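PDB 3C7T: ecdysteroid-phosphate phosphatase from Bombyx mori, which hydrolyses ecdysteroid phosphates such as ecdysone 22-phosphate to active steroids and also has protein tyrosine phosphatase activity, here as its histidine phosphatase domain. Local coordinates for residues R15-Y20 and K56-T61; D37-L42 and L60-W65; D163-R168 and Y216-N221; G117-K122 and I190-T195. All blocks are in the same frame, centred on the assembly; numbering follows the deposited sequence.

Contacts 1 and 2 share Leu60 and Thr61: one, partly buried, pairs this run with the short helix 16-19; the other, buried, sets the start of helix 62-77 against the 37-42 loop, and both touch the second subunit. Contact 4 is buried near the middle of the chain, where a histidine and a backbone N-H meet the tungstate that Arg15 of contact 1 also binds. Contact 3 is a partly buried aromatic cluster without a hydrogen bond across it, ending in exposed residues; Arg168 of its helix binds the carbonyls of Phe119 and Glu120 in contact 4. Polar, mostly backbone-directed bonds thus mark contacts 1 and 2, anion binding contacts 1 and 4, and hydrophobic packing contact 3.

Contact 1 (R15-Y20 and K56-T61); sequences RVDLTY and KDTPLT. With WO4 (tungstate(VI)ion), chain E.
Val16 N gives a nearly straight hydrogen bond (172°) to Pro59 O at 3.0 Å, and one residue on, Asp17 N reaches Thr58 OG1, also at 3.0 Å. Pro59 O has a second donor, the Thr58 hydroxyl, which bonds to it in the carbonyl plane, so the same OG1 gives to one segment and accepts from the other. This hydroxyl is placed by a first torsion that sets OG1 anti to the Thr58 N (chi1 -168°), while CG2 turns to the Arg15 side chain, 3.6 Å from its NE. Beyond that methyl, Arg15 grips the Asp17 carboxylate side-on, NE to OD1 and NH2 to OD2, both at 2.9 Å; the second bond lies in the guanidinium plane, the first tilts from it. NH1 remains for the tungstate, meeting its O3 at the edge of the group at 2.7 Å. With an alanine in place of Arg15, the anion would probably lose this donor and the Asp17 carboxylate its charged mate. Water 1 ties Asp17 OD2 to Thr58 N. The arrangement belongs to the phosphate pocket of the histidine phosphatase fold: Arg15 closely follows His12, which forms the phosphohistidine intermediate, and Arg11, Arg92, His192 and Lys224 bind the same anion. Packing continues away from the pocket. Val16 CG2 rests 4.0 Å from Pro59 CB, and Trp23 of helix 23-27 touches both residues. Thr61 CG2 packs against the Val16 backbone, near CA and N, approaches Thr19 OG1 tip to tip, and meets the edge of the Tyr20 ring at CE1, 4.0 Å away.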
# COMPACT_ATOMS: atom_id res chain seq x y z
N ARG A 15 6.13 -7.32 6.19
CA ARG A 15 5.80 -8.58 6.88
C ARG A 15 4.62 -8.43 7.85
O ARG A 15 4.58 -7.45 8.62
CB ARG A 15 7.02 -9.04 7.70
CG ARG A 15 8.14 -9.60 6.84
CD ARG A 15 9.41 -9.73 7.63
NE ARG A 15 9.33 -10.69 8.75
CZ ARG A 15 10.40 -11.23 9.34
NH1 ARG A 15 11.62 -10.91 8.93
NH2 ARG A 15 10.26 -12.12 10.34
N VAL A 16 3.73 -9.42 7.88
CA VAL A 16 2.65 -9.38 8.88
C VAL A 16 3.24 -9.33 10.31
O VAL A 16 2.81 -8.54 11.13
CB VAL A 16 1.70 -10.62 8.77
CG1 VAL A 16 0.73 -10.65 9.96
CG2 VAL A 16 0.91 -10.56 7.44
N ASP A 17 4.19 -10.21 10.61
CA ASP A 17 4.70 -10.34 12.00
C ASP A 17 5.41 -9.08 12.53
O ASP A 17 5.46 -8.86 13.75
CB ASP A 17 5.55 -11.62 12.17
CG ASP A 17 6.85 -11.59 11.39
OD1 ASP A 17 7.09 -10.70 10.54
OD2 ASP A 17 7.68 -12.52 11.58
N LEU A 18 5.91 -8.24 11.62
CA LEU A 18 6.57 -7.00 12.05
C LEU A 18 5.63 -5.81 12.09
O LEU A 18 5.97 -4.75 12.67
CB LEU A 18 7.76 -6.67 11.14
CG LEU A 18 8.91 -7.70 11.11
CD1 LEU A 18 10.12 -7.21 10.29
CD2 LEU A 18 9.31 -8.13 12.54
N THR A 19 4.47 -5.97 11.47
CA THR A 19 3.46 -4.91 11.41
C THR A 19 2.44 -5.02 12.53
O THR A 19 1.90 -4.00 12.96
CB THR A 19 2.72 -4.99 10.04
OG1 THR A 19 3.69 -4.84 9.00
CG2 THR A 19 1.64 -3.90 9.90
N TYR A 20 2.18 -6.25 12.98
CA TYR A 20 1.20 -6.54 14.03
C TYR A 20 1.86 -7.16 15.25
O TYR A 20 3.03 -7.45 15.24
CB TYR A 20 0.15 -7.51 13.50
CG TYR A 20 -0.61 -6.98 12.29
CD1 TYR A 20 -0.08 -7.10 11.01
CD2 TYR A 20 -1.84 -6.34 12.45
CE1 TYR A 20 -0.77 -6.60 9.87
CE2 TYR A 20 -2.54 -5.84 11.32
CZ TYR A 20 -2.00 -5.98 10.06
OH TYR A 20 -2.70 -5.49 8.96
N LYS A 56 5.87 -19.03 12.67
CA LYS A 56 7.29 -19.17 12.30
C LYS A 56 7.65 -18.60 10.93
O LYS A 56 8.83 -18.31 10.66
CB LYS A 56 7.67 -20.65 12.32
CG LYS A 56 7.63 -21.28 13.71
CD LYS A 56 7.68 -22.79 13.66
CE LYS A 56 7.90 -23.32 15.05
NZ LYS A 56 7.09 -24.54 15.34
N ASP A 57 6.66 -18.47 10.06
CA ASP A 57 6.91 -18.20 8.64
C ASP A 57 5.84 -17.23 8.15
O ASP A 57 4.88 -17.62 7.49
CB ASP A 57 6.94 -19.53 7.85
CG ASP A 57 7.32 -19.37 6.36
OD1 ASP A 57 8.14 -18.45 6.02
OD2 ASP A 57 6.80 -20.17 5.54
N THR A 58 6.02 -15.95 8.50
CA THR A 58 5.00 -14.90 8.27
C THR A 58 4.60 -14.68 6.80
O THR A 58 5.44 -14.77 5.90
CB THR A 58 5.50 -13.57 8.87
OG1 THR A 58 4.42 -12.62 8.90
CG2 THR A 58 6.69 -13.03 8.06
N PRO A 59 3.30 -14.42 6.54
CA PRO A 59 2.86 -13.93 5.22
C PRO A 59 3.29 -12.47 5.04
O PRO A 59 3.65 -11.80 6.01
CB PRO A 59 1.34 -13.94 5.34
CG PRO A 59 1.02 -14.80 6.52
CD PRO A 59 2.17 -14.62 7.46
N LEU A 60 3.23 -11.98 3.80
CA LEU A 60 3.21 -10.52 3.57
C LEU A 60 1.86 -9.95 3.96
O LEU A 60 0.85 -10.63 3.86
CB LEU A 60 3.40 -10.20 2.09
CG LEU A 60 4.67 -10.61 1.35
CD1 LEU A 60 4.54 -10.16 -0.10
CD2 LEU A 60 5.91 -9.97 2.04
N THR A 61 1.86 -8.67 4.33
CA THR A 61 0.63 -7.89 4.48
C THR A 61 0.09 -7.61 3.07
O THR A 61 0.80 -7.87 2.07
CB THR A 61 0.93 -6.53 5.13
OG1 THR A 61 1.89 -5.84 4.35
CG2 THR A 61 1.48 -6.77 6.57
W WO4 E . 14.03 -9.84 6.25
O1 WO4 E . 15.02 -8.84 4.93
O2 WO4 E . 15.47 -10.04 7.61
O3 WO4 E . 12.60 -8.97 7.33
O4 WO4 E . 13.60 -11.71 5.82
O HOH W 1 7.98 -15.26 10.45

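Contact 2 (D37-L42 and L60-W65)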
# COMPACT_ATOMS: atom_id res chain seq x y z
N ASP A 37 -8.15 -7.26 10.10
CA ASP A 37 -7.58 -5.98 9.69
C ASP A 37 -7.52 -5.97 8.18
O ASP A 37 -7.26 -7.00 7.57
CB ASP A 37 -6.16 -5.82 10.26
CG ASP A 37 -5.62 -4.38 10.11
OD1 ASP A 37 -5.96 -3.53 10.95
OD2 ASP A 37 -4.85 -4.12 9.16
N LEU A 38 -7.72 -4.80 7.56
CA LEU A 38 -7.72 -4.74 6.09
C LEU A 38 -6.36 -5.02 5.47
O LEU A 38 -6.30 -5.42 4.32
CB LEU A 38 -8.24 -3.41 5.55
CG LEU A 38 -9.67 -3.07 5.92
CD1 LEU A 38 -9.92 -1.66 5.38
CD2 LEU A 38 -10.63 -4.09 5.29
N ASN A 39 -5.29 -4.80 6.23
CA ASN A 39 -3.96 -5.05 5.73
C ASN A 39 -3.50 -6.50 6.02
O ASN A 39 -2.37 -6.88 5.69
CB ASN A 39 -2.99 -3.98 6.29
CG ASN A 39 -1.67 -3.94 5.58
OD1 ASN A 39 -1.59 -4.17 4.36
ND2 ASN A 39 -0.60 -3.62 6.33
N LEU A 40 -4.38 -7.33 6.58
CA LEU A 40 -4.06 -8.76 6.73
C LEU A 40 -4.50 -9.58 5.49
O LEU A 40 -5.39 -9.16 4.73
CB LEU A 40 -4.72 -9.34 8.00
CG LEU A 40 -4.09 -8.97 9.34
CD1 LEU A 40 -5.01 -9.31 10.48
CD2 LEU A 40 -2.74 -9.65 9.52
N PRO A 41 -3.89 -10.76 5.30
CA PRO A 41 -4.33 -11.61 4.17
C PRO A 41 -5.84 -11.86 4.18
O PRO A 41 -6.45 -11.95 5.24
CB PRO A 41 -3.58 -12.91 4.39
CG PRO A 41 -2.34 -12.50 5.19
CD PRO A 41 -2.79 -11.39 6.07
N LEU A 42 -6.45 -11.95 3.00
CA LEU A 42 -7.87 -12.28 2.89
C LEU A 42 -8.17 -13.68 3.46
O LEU A 42 -9.21 -13.90 4.11
CB LEU A 42 -8.31 -12.21 1.43
CG LEU A 42 -8.38 -10.81 0.81
CD1 LEU A 42 -8.63 -10.91 -0.69
CD2 LEU A 42 -9.47 -10.02 1.49
N LEU A 60 3.23 -11.98 3.80
CA LEU A 60 3.21 -10.52 3.57
C LEU A 60 1.86 -9.95 3.96
O LEU A 60 0.85 -10.63 3.86
CB LEU A 60 3.40 -10.20 2.09
CG LEU A 60 4.67 -10.61 1.35
CD1 LEU A 60 4.54 -10.16 -0.10
CD2 LEU A 60 5.91 -9.97 2.04
N THR A 61 1.86 -8.67 4.33
CA THR A 61 0.63 -7.89 4.48
C THR A 61 0.09 -7.61 3.07
O THR A 61 0.80 -7.87 2.07
CB THR A 61 0.93 -6.53 5.13
OG1 THR A 61 1.89 -5.84 4.35
CG2 THR A 61 1.48 -6.77 6.57
N ARG A 62 -1.13 -7.08 2.99
CA ARG A 62 -1.68 -6.58 1.71
C ARG A 62 -0.73 -5.56 1.10
O ARG A 62 -0.46 -5.60 -0.11
CB ARG A 62 -3.10 -6.01 1.88
CG ARG A 62 -4.20 -7.06 2.24
CD ARG A 62 -4.41 -8.12 1.17
NE ARG A 62 -4.81 -7.55 -0.12
CZ ARG A 62 -6.06 -7.25 -0.47
NH1 ARG A 62 -7.05 -7.43 0.37
NH2 ARG A 62 -6.31 -6.73 -1.68
N LEU A 63 -0.21 -4.65 1.93
CA LEU A 63 0.71 -3.63 1.46
C LEU A 63 1.97 -4.31 0.91
O LEU A 63 2.53 -3.86 -0.08
CB LEU A 63 1.10 -2.69 2.59
CG LEU A 63 2.12 -1.61 2.23
CD1 LEU A 63 1.78 -0.94 0.87
CD2 LEU A 63 2.25 -0.61 3.35
N GLY A 64 2.43 -5.36 1.57
CA GLY A 64 3.65 -6.07 1.11
C GLY A 64 3.52 -6.63 -0.29
O GLY A 64 4.43 -6.51 -1.11
N TRP A 65 2.38 -7.26 -0.58
CA TRP A 65 2.04 -7.65 -1.96
C TRP A 65 2.06 -6.45 -2.91
O TRP A 65 2.62 -6.53 -3.99
CB TRP A 65 0.66 -8.28 -2.00
CG TRP A 65 0.68 -9.70 -1.61
CD1 TRP A 65 0.63 -10.21 -0.34
CD2 TRP A 65 0.72 -10.82 -2.50
NE1 TRP A 65 0.64 -11.60 -0.39
CE2 TRP A 65 0.69 -11.99 -1.70
CE3 TRP A 65 0.77 -10.96 -3.91
CZ2 TRP A 65 0.72 -13.29 -2.26
CZ3 TRP A 65 0.79 -12.25 -4.46
CH2 TRP A 65 0.75 -13.39 -3.63
O HOH W 2 -7.13 -7.73 3.44
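The carboxamide of Asn39 lies against the first turn of helix 62-77. In its carbonyl plane, OD1 accepts from Leu63 N at 2.8 Å, while ND2 packs 3.5 Å from Thr61 CB and is hydrogen-bonded to Glu14 and to Ile249 O of the second subunit. Both ends of this amide are therefore occupied, which fixes its rotation; CG anti to the backbone N (chi1 -166°) carries it toward the helix. A second flat group, the Arg62 guanidinium, is approached obliquely by Leu42 CG, 3.7 Å from NH1. The arginine CG sits 3.4 Å from Leu38 O; beyond it, bends at chi2 (-63°) and chi3 (-60°) bring the guanidinium to Leu42. Water 2 accepts from Arg62 NH1 and donates to the carbonyls of Leu38 and Leu40, while the same NH1 forms a salt bridge with Glu73 of the second subunit. Within 60-65, Trp65 carries Leu60 CD1 over one face, toward the rim, and Thr61 O at its edge.

Backbone joins backbone where Arg62 N bonds to Asn39 O at 3.0 Å. With Arg62 N and Leu63 N taken by Asn39, and Gly64 N by the N-cap Thr61 OG1, an oxygen also hydrogen-bonded to Glu14, three amides of the helix start are satisfied. The loop is itself shaped by a type I turn from Asp37 to Leu40 and an Asx turn from Asp37 OD2 to Asn39 N. It touches both helix 16-19, where Val16 packs on Leu40 and Pro41, and the second subunit, while the Leu60 and Trp65 side chains rest against helix 91-104.

Contact 3 (D163-R168 and Y216-N221)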
# COMPACT_ATOMS: atom_id res chain seq x y z
N ASP A 163 30.55 -17.95 7.55
CA ASP A 163 31.21 -18.42 6.33
C ASP A 163 30.35 -19.37 5.52
O ASP A 163 30.26 -19.24 4.29
CB ASP A 163 32.56 -19.08 6.66
CG ASP A 163 33.69 -18.06 6.83
OD1 ASP A 163 33.40 -16.84 6.91
OD2 ASP A 163 34.87 -18.49 6.87
N GLU A 164 29.72 -20.34 6.20
CA GLU A 164 28.85 -21.32 5.56
C GLU A 164 27.63 -20.64 4.93
O GLU A 164 27.17 -21.03 3.85
CB GLU A 164 28.38 -22.35 6.59
CG GLU A 164 29.45 -23.38 6.96
CD GLU A 164 29.17 -24.11 8.27
OE1 GLU A 164 28.28 -23.69 9.05
OE2 GLU A 164 29.87 -25.11 8.52
N PHE A 165 27.12 -19.62 5.62
CA PHE A 165 25.99 -18.86 5.10
C PHE A 165 26.34 -18.18 3.79
O PHE A 165 25.63 -18.34 2.79
CB PHE A 165 25.46 -17.85 6.14
CG PHE A 165 24.70 -16.71 5.53
CD1 PHE A 165 23.43 -16.92 4.98
CD2 PHE A 165 25.24 -15.43 5.49
CE1 PHE A 165 22.72 -15.86 4.41
CE2 PHE A 165 24.52 -14.36 4.90
CZ PHE A 165 23.28 -14.59 4.36
N PHE A 166 27.45 -17.43 3.78
CA PHE A 166 27.82 -16.74 2.56
C PHE A 166 28.18 -17.68 1.40
O PHE A 166 27.94 -17.38 0.23
CB PHE A 166 28.91 -15.71 2.82
CG PHE A 166 28.40 -14.45 3.45
CD1 PHE A 166 27.58 -13.58 2.74
CD2 PHE A 166 28.74 -14.12 4.75
CE1 PHE A 166 27.10 -12.40 3.32
CE2 PHE A 166 28.27 -12.94 5.35
CZ PHE A 166 27.45 -12.08 4.63
N LYS A 167 28.74 -18.84 1.73
CA LYS A 167 29.08 -19.84 0.73
C LYS A 167 27.82 -20.38 0.03
O LYS A 167 27.80 -20.50 -1.19
CB LYS A 167 29.89 -20.96 1.39
CG LYS A 167 30.36 -22.10 0.46
CD LYS A 167 31.17 -21.59 -0.71
CE LYS A 167 31.81 -22.74 -1.47
NZ LYS A 167 32.50 -22.27 -2.69
N ARG A 168 26.80 -20.71 0.83
CA ARG A 168 25.46 -21.09 0.39
C ARG A 168 24.96 -20.12 -0.67
O ARG A 168 24.60 -20.50 -1.78
CB ARG A 168 24.48 -20.95 1.56
CG ARG A 168 24.32 -22.12 2.48
CD ARG A 168 22.88 -22.27 2.91
NE ARG A 168 22.51 -21.43 4.06
CZ ARG A 168 21.66 -20.41 4.02
NH1 ARG A 168 21.08 -20.04 2.88
NH2 ARG A 168 21.37 -19.74 5.13
N TYR A 216 32.99 -10.81 2.69
CA TYR A 216 31.59 -10.78 3.08
C TYR A 216 31.44 -10.42 4.57
O TYR A 216 32.20 -10.91 5.41
CB TYR A 216 30.96 -12.15 2.85
CG TYR A 216 30.71 -12.55 1.41
CD1 TYR A 216 29.77 -11.88 0.63
CD2 TYR A 216 31.38 -13.65 0.85
CE1 TYR A 216 29.52 -12.27 -0.69
CE2 TYR A 216 31.13 -14.04 -0.46
CZ TYR A 216 30.20 -13.34 -1.23
OH TYR A 216 29.94 -13.71 -2.52
N GLU A 217 30.45 -9.57 4.87
CA GLU A 217 30.25 -9.01 6.21
C GLU A 217 28.77 -8.97 6.54
O GLU A 217 28.00 -8.35 5.80
CB GLU A 217 30.70 -7.55 6.25
CG GLU A 217 32.12 -7.28 6.62
CD GLU A 217 32.34 -5.80 6.88
OE1 GLU A 217 32.06 -4.97 5.97
OE2 GLU A 217 32.78 -5.46 8.00
N ILE A 218 28.36 -9.58 7.65
CA ILE A 218 27.06 -9.27 8.23
C ILE A 218 27.31 -8.00 9.04
O ILE A 218 28.23 -7.94 9.86
CB ILE A 218 26.51 -10.43 9.13
CG1 ILE A 218 26.06 -11.64 8.29
CG2 ILE A 218 25.39 -9.95 10.05
CD1 ILE A 218 24.64 -11.53 7.69
N GLY A 219 26.51 -6.97 8.81
CA GLY A 219 26.67 -5.76 9.62
C GLY A 219 27.54 -4.72 8.97
O GLY A 219 27.98 -3.77 9.63
N ARG A 220 27.79 -4.88 7.66
CA ARG A 220 28.42 -3.81 6.89
C ARG A 220 27.67 -2.49 7.12
O ARG A 220 28.28 -1.45 7.31
CB ARG A 220 28.47 -4.17 5.39
CG ARG A 220 29.12 -3.12 4.51
CD ARG A 220 29.24 -3.61 3.07
NE ARG A 220 27.99 -3.47 2.32
CZ ARG A 220 27.60 -2.36 1.71
NH1 ARG A 220 28.34 -1.26 1.77
NH2 ARG A 220 26.45 -2.33 1.04
N ASN A 221 26.34 -2.55 7.14
CA ASN A 221 25.52 -1.35 7.37
C ASN A 221 24.67 -1.47 8.63
O ASN A 221 24.31 -2.58 9.03
CB ASN A 221 24.62 -1.07 6.18
CG ASN A 221 25.41 -0.92 4.89
OD1 ASN A 221 25.27 -1.74 3.98
ND2 ASN A 221 26.28 0.08 4.83
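Phe166 spreads its ring over Tyr216 CB, which stands 3.4 Å from the ring centroid, almost on the normal (11°), in a CH-pi contact. The two rings are nearly parallel, with planes at 9°, but slid so far apart that they scarcely overlap; their centroids are 4.7 Å apart. Each covers the root of the other, since Phe166 CB in turn lies over the Tyr216 face, 4.2 Å from its centroid. In both residues CG is anti to the carbonyl carbon (chi1 -77° in Phe166), which brings each ring to the other's CB. The opposite face of Phe166 carries Phe165 CE2, offset toward the rim, so the ring is sandwiched. Ile218 closes the far end: its CG1 touches Phe166 CE2 at 3.9 Å and its CD1 touches Phe165 CE2 at 4.0 Å. No hydrogen bond crosses; the Tyr216 hydroxyl bonds instead to Glu170, farther along helix 162-179, and the tyrosine ring meets Arg205 in a cation-pi contact. The cluster joins helix 162-179 to the loop leading to strand 230-235, and helix 193-204 completes it, with Ile194 against Phe165 and Ile218, and Gln198 against both phenylalanines.

Contact 4 (G117-K122 and I190-T195); sequences GLFEFK and IGHAIT. With WO4 (tungstate(VI)ion), chain E.
Leu118 O meets the edge of the His192 imidazole, 3.4 Å from CD2 and close to the ring plane. Water 3 donates to the same carbonyl at 2.7 Å and accepts from Thr195 OG1, joining the loop to the start of helix 193-204, while that hydroxyl oxygen in turn accepts from His192 N at 2.8 Å. The Phe119 ring comes next, nearly perpendicular to the imidazole (86°) and oblique to it, with CD1 3.8 Å from NE2; Phe132 meets this phenylalanine edge-to-face. Glu120 then lays its CB over the centre of the imidazole face, a CH-pi contact 3.7 Å from the centroid and 5° off the normal. Its CG sits between the backbone N and the carbonyl carbon (chi1 71°), and from there the extended chain carries the carboxylate past the ring toward the anion; OE1 stops 3.7 Å from tungstate O4, and OE2 forms a salt bridge with Lys128.

His192 is thus fixed from several directions: Glu120 CB over a face, Leu118 O at an edge, and Ser88 OG bonded to NE2. ND1 is left to donate to tungstate O4, nearly straight, at 2.6 Å, and Ala193 N adds a bond to O1 of the same length. An alanine in place of His192 would probably leave O4 without the ND1 donor and Glu120 CB without the ring it covers. The tungstate probably marks the phosphate site of the histidine phosphatase fold, with His12, which forms the phosphohistidine intermediate, close by, so a rigidly aimed ND1 is consistent with His192, an inferred active-site residue, holding a phosphoryl oxygen during transfer.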
# COMPACT_ATOMS: atom_id res chain seq x y z
N GLY A 117 19.25 -21.92 -1.15
CA GLY A 117 20.53 -21.21 -1.14
C GLY A 117 20.35 -19.75 -0.76
O GLY A 117 21.24 -19.15 -0.18
N LEU A 118 19.17 -19.20 -1.08
CA LEU A 118 18.86 -17.80 -0.82
C LEU A 118 18.35 -17.50 0.59
O LEU A 118 18.16 -16.33 0.94
CB LEU A 118 17.86 -17.29 -1.88
CG LEU A 118 18.33 -17.34 -3.35
CD1 LEU A 118 17.21 -16.85 -4.25
CD2 LEU A 118 19.61 -16.52 -3.57
N PHE A 119 18.13 -18.54 1.41
CA PHE A 119 17.59 -18.29 2.75
C PHE A 119 18.56 -17.47 3.63
O PHE A 119 19.78 -17.54 3.47
CB PHE A 119 17.15 -19.60 3.45
CG PHE A 119 16.37 -19.37 4.72
CD1 PHE A 119 15.11 -18.78 4.69
CD2 PHE A 119 16.90 -19.77 5.96
CE1 PHE A 119 14.39 -18.56 5.87
CE2 PHE A 119 16.18 -19.56 7.15
CZ PHE A 119 14.93 -18.95 7.10
N GLU A 120 17.98 -16.67 4.54
CA GLU A 120 18.72 -15.79 5.43
C GLU A 120 19.70 -16.59 6.30
O GLU A 120 19.63 -17.82 6.37
CB GLU A 120 17.74 -15.02 6.31
CG GLU A 120 17.06 -15.88 7.38
CD GLU A 120 16.05 -15.11 8.21
OE1 GLU A 120 15.80 -13.91 7.89
OE2 GLU A 120 15.53 -15.69 9.21
N PHE A 121 20.60 -15.88 6.97
CA PHE A 121 21.57 -16.46 7.87
C PHE A 121 20.88 -17.14 9.05
O PHE A 121 20.05 -16.52 9.73
CB PHE A 121 22.53 -15.34 8.32
CG PHE A 121 23.58 -15.76 9.32
CD1 PHE A 121 24.13 -17.04 9.33
CD2 PHE A 121 24.06 -14.81 10.23
CE1 PHE A 121 25.10 -17.38 10.25
CE2 PHE A 121 25.03 -15.15 11.15
CZ PHE A 121 25.55 -16.43 11.15
N LYS A 122 21.21 -18.41 9.27
CA LYS A 122 20.79 -19.15 10.45
C LYS A 122 21.80 -18.99 11.59
O LYS A 122 22.72 -19.81 11.74
CB LYS A 122 20.61 -20.64 10.10
CG LYS A 122 19.56 -20.89 9.02
CD LYS A 122 19.45 -22.37 8.70
CE LYS A 122 20.65 -22.87 7.89
NZ LYS A 122 20.76 -24.35 8.01
N ILE A 190 14.94 -13.00 -5.19
CA ILE A 190 13.98 -12.37 -4.29
C ILE A 190 14.14 -12.98 -2.92
O ILE A 190 13.92 -14.19 -2.72
CB ILE A 190 12.55 -12.46 -4.83
CG1 ILE A 190 12.49 -11.68 -6.15
CG2 ILE A 190 11.54 -11.93 -3.78
CD1 ILE A 190 11.27 -11.93 -7.02
N GLY A 191 14.56 -12.15 -1.97
CA GLY A 191 15.03 -12.68 -0.69
C GLY A 191 14.91 -11.71 0.46
O GLY A 191 13.84 -11.18 0.75
N HIS A 192 16.03 -11.51 1.13
CA HIS A 192 16.11 -10.86 2.43
C HIS A 192 16.93 -9.58 2.26
O HIS A 192 17.41 -9.31 1.16
CB HIS A 192 16.77 -11.85 3.41
CG HIS A 192 16.04 -13.16 3.52
ND1 HIS A 192 14.91 -13.33 4.31
CD2 HIS A 192 16.25 -14.35 2.91
CE1 HIS A 192 14.47 -14.57 4.18
NE2 HIS A 192 15.28 -15.21 3.35
N ALA A 193 17.11 -8.79 3.31
CA ALA A 193 17.85 -7.52 3.22
C ALA A 193 19.28 -7.76 2.73
O ALA A 193 19.81 -7.02 1.88
CB ALA A 193 17.84 -6.78 4.55
N ILE A 194 19.87 -8.86 3.22
CA ILE A 194 21.26 -9.25 2.93
C ILE A 194 21.46 -9.72 1.46
O ILE A 194 22.60 -9.70 0.93
CB ILE A 194 21.71 -10.33 3.96
CG1 ILE A 194 23.23 -10.58 3.94
CG2 ILE A 194 20.92 -11.63 3.78
CD1 ILE A 194 24.06 -9.35 4.15
N THR A 195 20.37 -10.12 0.80
CA THR A 195 20.41 -10.66 -0.56
C THR A 195 21.04 -9.70 -1.56
O THR A 195 21.77 -10.13 -2.49
CB THR A 195 19.00 -11.07 -1.02
OG1 THR A 195 18.51 -12.07 -0.13
CG2 THR A 195 19.01 -11.64 -2.48
W WO4 E . 14.03 -9.84 6.25
O1 WO4 E . 15.02 -8.84 4.93
O2 WO4 E . 15.47 -10.04 7.61
O3 WO4 E . 12.60 -8.97 7.33
O4 WO4 E . 13.60 -11.71 5.82
O HOH W 3 19.60 -14.32 -0.17